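Local coordinates for protein 4-aminobutyrate transaminase (Acinetobacter baumannii, PDB 6WOP) that probably catalyses, as a pyridoxal-phosphate-dependent class-III aminotransferase, the transfer of the amino group of 4-aminobutyrate to 2-oxoglutarate, at residues Glu331-Leu336 with Thr348-Leu353; Val357-Glu362 with Gln413-Leu418. One frame throughout, in Å; residues are numbered along the deposited sequence.

Contact 1 of 2, residues Glu331-Leu336 with Thr348-Leu353; sequences ELVATL and TDIRAL
Ile-350 directs its side chain from strand 347-353 toward Leu-336 on helix 321-342, where it crosses the leucine side chain obliquely. Its two branches divide the work. The longer one, with CG1 anti to the carbonyl carbon (chi1 -63°), extends to the helix backbone, so that CD1 lies 3.6 Å from Leu-336 CB and equally close, at 3.6 Å, to Leu-336 O. The shorter branch looks toward the end of the leucine, CG2 standing 4.1 Å from Leu-336 CD1. One turn earlier, Val-333 presents CG2 to the strand, 3.7 Å from the CB of Ala-352, while Ile-350 CG2 lies farther from the same methyl at 4.4 Å. Helix and strand run antiparallel, at 174°, the helix packing on one face of a seven-stranded mixed sheet whose outermost strand, within this chain, is 347-353. On the other face Arg-351 NH1 meets Asp-349 OD2 at 2.9 Å, in the guanidinium plane but tilted 32° out of the carboxylate plane, on its anti side. Aliphatic carbons, with one carbonyl group of the helix, thus join the two segments, and the contact rests on shape and hydrophobic packing, only partly buried, with the ionic pair kept to the opposite face.

Contact 2 of 2, residues Val357-Glu362 with Gln413-Leu418; sequences VAVELE and QGFATL
Phe-415 reaches from the last turns of helix 401-416 toward strand 356-361, and its ring makes the closest contacts between Val357-Glu362 and Gln413-Leu418. From CB the chain leaves with CG anti to the carbonyl carbon (chi1 -85°), and a chi2 of 88° sets the ring roughly perpendicular to the plane of CA, CB and CG. CB, CG and the two CD atoms stay short of the strand, and the far end of the ring does the touching. CE2 comes first, 3.6 Å from Leu-361 CD2 and 4.1 Å from Leu-361 CG. At the tip, CZ lies 4.0 Å from that same CD2 and 4.1 Å from Val-359 CG1. The valine methyl sits at the ring edge, close to its plane, whereas the leucine methyl approaches obliquely. Both aliphatic side chains come from the direction opposite to the phenylalanine. Around the ring, Ile-339 of helix 321-342 and Val-370 of helix 364-376 add further apolar contacts. Beyond Phe-415, Thr-417 OG1 turns back to donate to Gly-414 O at 2.7 Å, in the carbonyl plane and on a lone pair, and Thr-417 N gives the same oxygen a second bond. Through Phe-415, helix 401-416 packs on one face of the mixed sheet, part of a helix-on-sheet layer in the C-terminal part of this class-III aminotransferase.

How the contacts relate
Followed from the N terminus, the chain reaches the first of these segments in helix 321-342, then turns back into strand 347-353, and contact 1 closes this short loop of 11 residues. A hairpin leads on to the adjacent antiparallel strand 356-361, where contact 2 opens; it closes only 50 residues later, after helix 364-376 and strands 379-384 and 390-393, at the end of helix 401-416. The two loops therefore follow in series, neither nesting nor crossing. The hairpin joins them directly, through backbone pairing and the Arg-351 to Glu-360 salt bridge. Together they fasten two helices to one edge of the same seven-stranded mixed sheet, their centres 11 Å apart.

Contact 1 of 2, residues Glu331-Leu336 with Thr348-Leu353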
# COMPACT_ATOMS: atom_id res chain seq x y z
N GLU A 331 20.99 -11.64 -41.37
CA GLU A 331 22.17 -12.47 -41.49
C GLU A 331 22.40 -13.28 -40.22
O GLU A 331 22.76 -14.48 -40.29
CB GLU A 331 23.40 -11.61 -41.79
CG GLU A 331 24.64 -12.46 -41.98
CD GLU A 331 25.87 -11.70 -42.44
OE1 GLU A 331 26.91 -12.37 -42.61
OE2 GLU A 331 25.80 -10.47 -42.64
N LEU A 332 22.20 -12.65 -39.06
CA LEU A 332 22.24 -13.41 -37.82
C LEU A 332 21.14 -14.48 -37.77
O LEU A 332 21.39 -15.59 -37.28
CB LEU A 332 22.14 -12.47 -36.61
CG LEU A 332 21.84 -13.12 -35.24
CD1 LEU A 332 22.85 -14.16 -34.86
CD2 LEU A 332 21.80 -12.04 -34.14
N VAL A 333 19.92 -14.18 -38.23
CA VAL A 333 18.87 -15.20 -38.16
C VAL A 333 19.23 -16.40 -39.04
O VAL A 333 19.08 -17.56 -38.62
CB VAL A 333 17.50 -14.59 -38.50
CG1 VAL A 333 16.46 -15.66 -38.82
CG2 VAL A 333 16.94 -13.81 -37.31
N ALA A 334 19.75 -16.17 -40.25
CA ALA A 334 20.13 -17.30 -41.09
C ALA A 334 21.21 -18.14 -40.42
O ALA A 334 21.24 -19.36 -40.61
CB ALA A 334 20.62 -16.80 -42.45
N THR A 335 22.16 -17.51 -39.72
CA THR A 335 23.16 -18.26 -38.96
C THR A 335 22.52 -19.10 -37.85
O THR A 335 22.89 -20.25 -37.63
CB THR A 335 24.18 -17.29 -38.38
OG1 THR A 335 25.06 -16.90 -39.42
CG2 THR A 335 25.06 -17.92 -37.35
N LEU A 336 21.56 -18.52 -37.11
CA LEU A 336 20.88 -19.28 -36.06
C LEU A 336 20.11 -20.45 -36.65
O LEU A 336 20.01 -21.52 -36.02
CB LEU A 336 19.95 -18.35 -35.30
CG LEU A 336 20.76 -17.25 -34.58
CD1 LEU A 336 19.79 -16.40 -33.86
CD2 LEU A 336 21.65 -17.88 -33.58
N THR A 348 15.55 -24.20 -29.31
CA THR A 348 14.10 -24.36 -29.21
C THR A 348 13.31 -23.24 -29.87
O THR A 348 12.13 -23.45 -30.19
CB THR A 348 13.62 -24.45 -27.76
OG1 THR A 348 13.98 -23.24 -27.06
CG2 THR A 348 14.15 -25.65 -27.04
N ASP A 349 13.91 -22.06 -30.05
CA ASP A 349 13.19 -20.94 -30.64
C ASP A 349 14.23 -19.97 -31.17
O ASP A 349 15.34 -19.88 -30.64
CB ASP A 349 12.31 -20.19 -29.62
CG ASP A 349 11.13 -19.42 -30.29
OD1 ASP A 349 11.02 -19.51 -31.56
OD2 ASP A 349 10.29 -18.78 -29.55
N ILE A 350 13.84 -19.24 -32.20
CA ILE A 350 14.58 -18.08 -32.71
C ILE A 350 13.58 -16.94 -32.79
O ILE A 350 12.51 -17.11 -33.38
CB ILE A 350 15.21 -18.36 -34.08
CG1 ILE A 350 16.27 -19.50 -33.96
CG2 ILE A 350 15.84 -17.06 -34.59
CD1 ILE A 350 16.79 -20.13 -35.28
N ARG A 351 13.86 -15.82 -32.13
CA ARG A 351 12.93 -14.69 -32.14
C ARG A 351 13.63 -13.48 -32.71
O ARG A 351 14.82 -13.29 -32.46
CB ARG A 351 12.42 -14.37 -30.74
CG ARG A 351 11.62 -15.57 -30.19
CD ARG A 351 11.03 -15.29 -28.82
NE ARG A 351 11.99 -15.34 -27.70
CZ ARG A 351 12.34 -16.44 -27.03
NH1 ARG A 351 11.85 -17.65 -27.37
NH2 ARG A 351 13.20 -16.33 -26.02
N ALA A 352 12.90 -12.62 -33.42
CA ALA A 352 13.61 -11.55 -34.14
C ALA A 352 12.64 -10.44 -34.52
O ALA A 352 11.57 -10.71 -35.10
CB ALA A 352 14.26 -12.09 -35.39
N LEU A 353 13.02 -9.21 -34.24
CA LEU A 353 12.46 -8.07 -34.95
C LEU A 353 13.62 -7.14 -35.29
O LEU A 353 14.26 -6.63 -34.36
CB LEU A 353 11.39 -7.36 -34.12
CG LEU A 353 10.68 -6.27 -34.93
CD1 LEU A 353 9.90 -6.88 -36.06
CD2 LEU A 353 9.77 -5.46 -34.00

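Contact 2 of 2, residues Val357-Glu362 with Gln413-Leu418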
# COMPACT_ATOMS: atom_id res chain seq x y z
N VAL A 357 17.29 -9.63 -31.80
CA VAL A 357 17.32 -11.06 -32.13
C VAL A 357 17.79 -11.85 -30.92
O VAL A 357 18.74 -11.44 -30.23
CB VAL A 357 18.25 -11.38 -33.33
CG1 VAL A 357 18.20 -12.91 -33.69
CG2 VAL A 357 17.90 -10.54 -34.52
N ALA A 358 17.19 -13.03 -30.71
CA ALA A 358 17.57 -13.91 -29.62
C ALA A 358 17.43 -15.36 -30.06
O ALA A 358 16.56 -15.69 -30.86
CB ALA A 358 16.71 -13.68 -28.38
N VAL A 359 18.22 -16.24 -29.44
CA VAL A 359 18.10 -17.69 -29.62
C VAL A 359 17.85 -18.32 -28.25
O VAL A 359 18.51 -17.99 -27.26
CB VAL A 359 19.33 -18.30 -30.30
CG1 VAL A 359 20.57 -18.20 -29.42
CG2 VAL A 359 19.02 -19.75 -30.71
N GLU A 360 16.83 -19.18 -28.16
CA GLU A 360 16.53 -19.85 -26.90
C GLU A 360 17.03 -21.28 -26.98
O GLU A 360 16.86 -21.97 -28.01
CB GLU A 360 15.03 -19.87 -26.57
CG GLU A 360 14.74 -20.55 -25.20
CD GLU A 360 13.39 -20.15 -24.66
OE1 GLU A 360 12.82 -20.84 -23.78
OE2 GLU A 360 12.88 -19.16 -25.19
N LEU A 361 17.66 -21.73 -25.91
CA LEU A 361 18.22 -23.07 -25.88
C LEU A 361 17.43 -23.91 -24.89
O LEU A 361 16.65 -23.38 -24.09
CB LEU A 361 19.72 -23.03 -25.52
CG LEU A 361 20.69 -22.32 -26.51
CD1 LEU A 361 20.72 -20.85 -26.36
CD2 LEU A 361 22.10 -22.79 -26.27
N GLU A 362 17.62 -25.22 -24.96
CA GLU A 362 16.87 -26.07 -24.04
C GLU A 362 17.15 -25.74 -22.59
O GLU A 362 16.24 -25.69 -21.75
CB GLU A 362 17.16 -27.54 -24.32
CG GLU A 362 15.98 -28.17 -24.94
CD GLU A 362 16.28 -29.48 -25.55
OE1 GLU A 362 17.21 -30.16 -25.03
OE2 GLU A 362 15.59 -29.83 -26.54
N GLN A 413 31.04 -21.83 -33.62
CA GLN A 413 31.99 -22.75 -33.00
C GLN A 413 31.57 -23.06 -31.57
O GLN A 413 31.68 -24.21 -31.11
CB GLN A 413 33.40 -22.17 -33.03
CG GLN A 413 33.99 -22.05 -34.42
CD GLN A 413 35.07 -20.94 -34.51
OE1 GLN A 413 35.42 -20.29 -33.51
NE2 GLN A 413 35.56 -20.71 -35.73
N GLY A 414 31.05 -22.06 -30.86
CA GLY A 414 30.60 -22.31 -29.50
C GLY A 414 29.49 -23.33 -29.44
O GLY A 414 29.53 -24.25 -28.62
N PHE A 415 28.49 -23.18 -30.31
CA PHE A 415 27.42 -24.18 -30.38
C PHE A 415 27.98 -25.54 -30.74
O PHE A 415 27.49 -26.56 -30.25
CB PHE A 415 26.35 -23.77 -31.38
CG PHE A 415 25.31 -22.86 -30.81
CD1 PHE A 415 25.49 -21.48 -30.84
CD2 PHE A 415 24.15 -23.37 -30.25
CE1 PHE A 415 24.53 -20.63 -30.31
CE2 PHE A 415 23.18 -22.51 -29.70
CZ PHE A 415 23.35 -21.16 -29.76
N ALA A 416 29.02 -25.58 -31.59
CA ALA A 416 29.54 -26.87 -31.99
C ALA A 416 30.17 -27.61 -30.82
O ALA A 416 30.21 -28.85 -30.83
CB ALA A 416 30.52 -26.71 -33.15
N THR A 417 30.66 -26.91 -29.80
CA THR A 417 31.23 -27.62 -28.65
C THR A 417 30.16 -28.31 -27.82
O THR A 417 30.51 -29.08 -26.91
CB THR A 417 32.04 -26.68 -27.75
OG1 THR A 417 31.16 -25.75 -27.09
CG2 THR A 417 33.07 -25.91 -28.54
N LEU A 418 28.87 -28.01 -28.06
CA LEU A 418 27.71 -28.74 -27.54
C LEU A 418 27.63 -30.11 -28.18
O LEU A 418 27.33 -31.09 -27.51
CB LEU A 418 26.42 -27.98 -27.85
CG LEU A 418 26.10 -26.66 -27.17
CD1 LEU A 418 24.64 -26.34 -27.43
CD2 LEU A 418 26.39 -26.75 -25.68